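Local coordinates for sulfur carrier protein ThiS (Escherichia coli, PDB 1ZUD) that carries sulfur as a C-terminal thiocarboxylate and donates it in the synthesis of the thiazole phosphate moiety of thiamine phosphate, at residues Gln39-Arg43 with Glu44-Gln48. Sequence-based numbering, arbitrary orientation.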
loop_
_atom_site.group_PDB
_atom_site.type_symbol
_atom_site.label_atom_id
_atom_site.label_comp_id
_atom_site.label_asym_id
_atom_site.label_seq_id
_atom_site.Cartn_x
_atom_site.Cartn_y
_atom_site.Cartn_z
ATOM N N GLN D 39 -9.088 -19.050 8.220
ATOM C CA GLN D 39 -9.960 -18.482 9.257
ATOM C C GLN D 39 -9.176 -18.565 10.550
ATOM O O GLN D 39 -8.563 -19.576 10.873
ATOM C CB GLN D 39 -11.277 -19.276 9.325
ATOM C CG GLN D 39 -11.695 -19.957 7.980
ATOM C CD GLN D 39 -12.460 -19.069 6.966
ATOM O OE1 GLN D 39 -13.491 -18.459 7.283
ATOM N NE2 GLN D 39 -11.964 -19.036 5.725
ATOM N N ILE D 40 -9.148 -17.471 11.272
ATOM C CA ILE D 40 -8.467 -17.464 12.551
ATOM C C ILE D 40 -9.171 -18.444 13.504
ATOM O O ILE D 40 -10.388 -18.521 13.512
ATOM C CB ILE D 40 -8.569 -16.083 13.214
ATOM C CG1 ILE D 40 -7.871 -15.043 12.299
ATOM C CG2 ILE D 40 -7.942 -16.132 14.643
ATOM C CD1 ILE D 40 -6.360 -15.232 12.233
ATOM N N VAL D 41 -8.376 -19.145 14.290
ATOM C CA VAL D 41 -8.850 -20.051 15.321
ATOM C C VAL D 41 -8.370 -19.371 16.621
ATOM O O VAL D 41 -7.182 -19.359 16.909
ATOM C CB VAL D 41 -8.215 -21.454 15.241
ATOM C CG1 VAL D 41 -8.771 -22.294 16.416
ATOM C CG2 VAL D 41 -8.584 -22.139 13.932
ATOM N N PRO D 42 -9.287 -18.765 17.388
ATOM C CA PRO D 42 -8.911 -18.091 18.635
ATOM C C PRO D 42 -8.079 -19.014 19.539
ATOM O O PRO D 42 -8.386 -20.183 19.713
ATOM C CB PRO D 42 -10.262 -17.702 19.239
ATOM C CG PRO D 42 -11.150 -17.522 18.062
ATOM C CD PRO D 42 -10.765 -18.714 17.184
ATOM N N ARG D 43 -7.030 -18.458 20.125
ATOM C CA ARG D 43 -6.117 -19.210 20.961
ATOM C C ARG D 43 -6.833 -19.959 22.070
ATOM O O ARG D 43 -6.390 -21.022 22.483
ATOM C CB ARG D 43 -5.103 -18.270 21.595
ATOM C CG ARG D 43 -3.772 -18.885 21.825
ATOM C CD ARG D 43 -2.733 -17.821 21.496
ATOM N NE ARG D 43 -2.250 -17.243 22.721
ATOM C CZ ARG D 43 -1.655 -16.054 22.819
ATOM N NH1 ARG D 43 -1.435 -15.238 21.735
ATOM N NH2 ARG D 43 -1.289 -15.689 24.040
ATOM N N GLU D 44 -7.937 -19.396 22.549
ATOM C CA GLU D 44 -8.650 -20.038 23.634
ATOM C C GLU D 44 -9.192 -21.392 23.182
ATOM O O GLU D 44 -9.617 -22.171 24.004
ATOM C CB GLU D 44 -9.780 -19.125 24.154
ATOM C CG GLU D 44 -10.971 -18.950 23.217
ATOM C CD GLU D 44 -12.062 -18.033 23.801
ATOM O OE1 GLU D 44 -13.171 -17.968 23.218
ATOM O OE2 GLU D 44 -11.809 -17.366 24.839
ATOM N N GLN D 45 -9.176 -21.684 21.880
ATOM C CA GLN D 45 -9.690 -22.977 21.401
ATOM C C GLN D 45 -8.597 -23.993 21.034
ATOM O O GLN D 45 -8.888 -25.160 20.693
ATOM C CB GLN D 45 -10.566 -22.762 20.156
ATOM C CG GLN D 45 -11.921 -22.097 20.409
ATOM C CD GLN D 45 -12.597 -21.584 19.136
ATOM O OE1 GLN D 45 -12.471 -22.165 18.053
ATOM N NE2 GLN D 45 -13.336 -20.490 19.274
ATOM N N TRP D 46 -7.327 -23.597 21.136
ATOM C CA TRP D 46 -6.279 -24.506 20.677
ATOM C C TRP D 46 -6.144 -25.818 21.425
ATOM O O TRP D 46 -5.716 -26.793 20.837
ATOM C CB TRP D 46 -4.892 -23.836 20.622
ATOM C CG TRP D 46 -4.788 -22.601 19.687
ATOM C CD1 TRP D 46 -5.713 -22.152 18.788
ATOM C CD2 TRP D 46 -3.677 -21.700 19.590
ATOM N NE1 TRP D 46 -5.253 -21.017 18.134
ATOM C CE2 TRP D 46 -4.005 -20.721 18.606
ATOM C CE3 TRP D 46 -2.449 -21.621 20.230
ATOM C CZ2 TRP D 46 -3.135 -19.668 18.261
ATOM C CZ3 TRP D 46 -1.565 -20.543 19.872
ATOM C CH2 TRP D 46 -1.934 -19.602 18.904
ATOM N N ALA D 47 -6.491 -25.845 22.702
ATOM C CA ALA D 47 -6.371 -27.083 23.488
ATOM C C ALA D 47 -7.354 -28.172 23.074
ATOM O O ALA D 47 -7.149 -29.336 23.396
ATOM C CB ALA D 47 -6.536 -26.777 24.988
ATOM N N GLN D 48 -8.417 -27.808 22.374
ATOM C CA GLN D 48 -9.429 -28.792 21.924
ATOM C C GLN D 48 -9.615 -28.889 20.402
ATOM O O GLN D 48 -10.145 -29.891 19.900
ATOM C CB GLN D 48 -10.779 -28.442 22.533
ATOM C CG GLN D 48 -10.802 -28.621 24.041
ATOM C CD GLN D 48 -12.184 -28.951 24.551
ATOM O OE1 GLN D 48 -13.082 -28.093 24.551
ATOM N NE2 GLN D 48 -12.379 -30.210 24.976
HETATM O O HOH W 1 -6.149 -23.384 24.270
#
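W46 folds its indole back over the chain that precedes it, against R43 and V41. The aliphatic part of R43 lies across one ring face: CG sits 3.3 Å from the centroid of the six-membered ring, only 8° off its normal, a CH-pi contact in which the methylenes of the bent arginine chain, CG and CD, cover the face before the chain reaches its charged end. At the edge of the five-membered ring, V41 CG1 meets W46 CD1 at 3.9 Å. W46 NE1 donates to V41 O at 2.8 Å, the donor standing above the carbonyl plane. W46 CG points anti to its own carbonyl carbon (chi1 -60°), which swings the indole back to where V41 O can take its N-H. A phenylalanine here would probably leave V41 O without this donor and cover less of the R43 chain.

Beneath these side chains the backbone turns tightly. Q45 N bonds to P42 O at 2.8 Å, and W46 N reaches R43 O at 3.1 Å; a water donates to R43 O and accepts from A47 N. Proline suits the entry, its ring restricting phi, and the Q45 amide lies alongside it, NE2 3.8 Å from P42 CD.

Further out, L34, V18 and L22 pack on the indole, tying the turn to strand 32-36 and helix 18-24. The R43 guanidinium bonds to A32 O and forms a salt bridge with D176 of the ThiF chain, whose G239 N also binds E44 OE1. Two successive i to i+3 bonds make this a pair of overlapping turns, following strand 39-40, outermost in the ThiS sheet of the ubiquitin-like fold, and contributing to the ThiF interface.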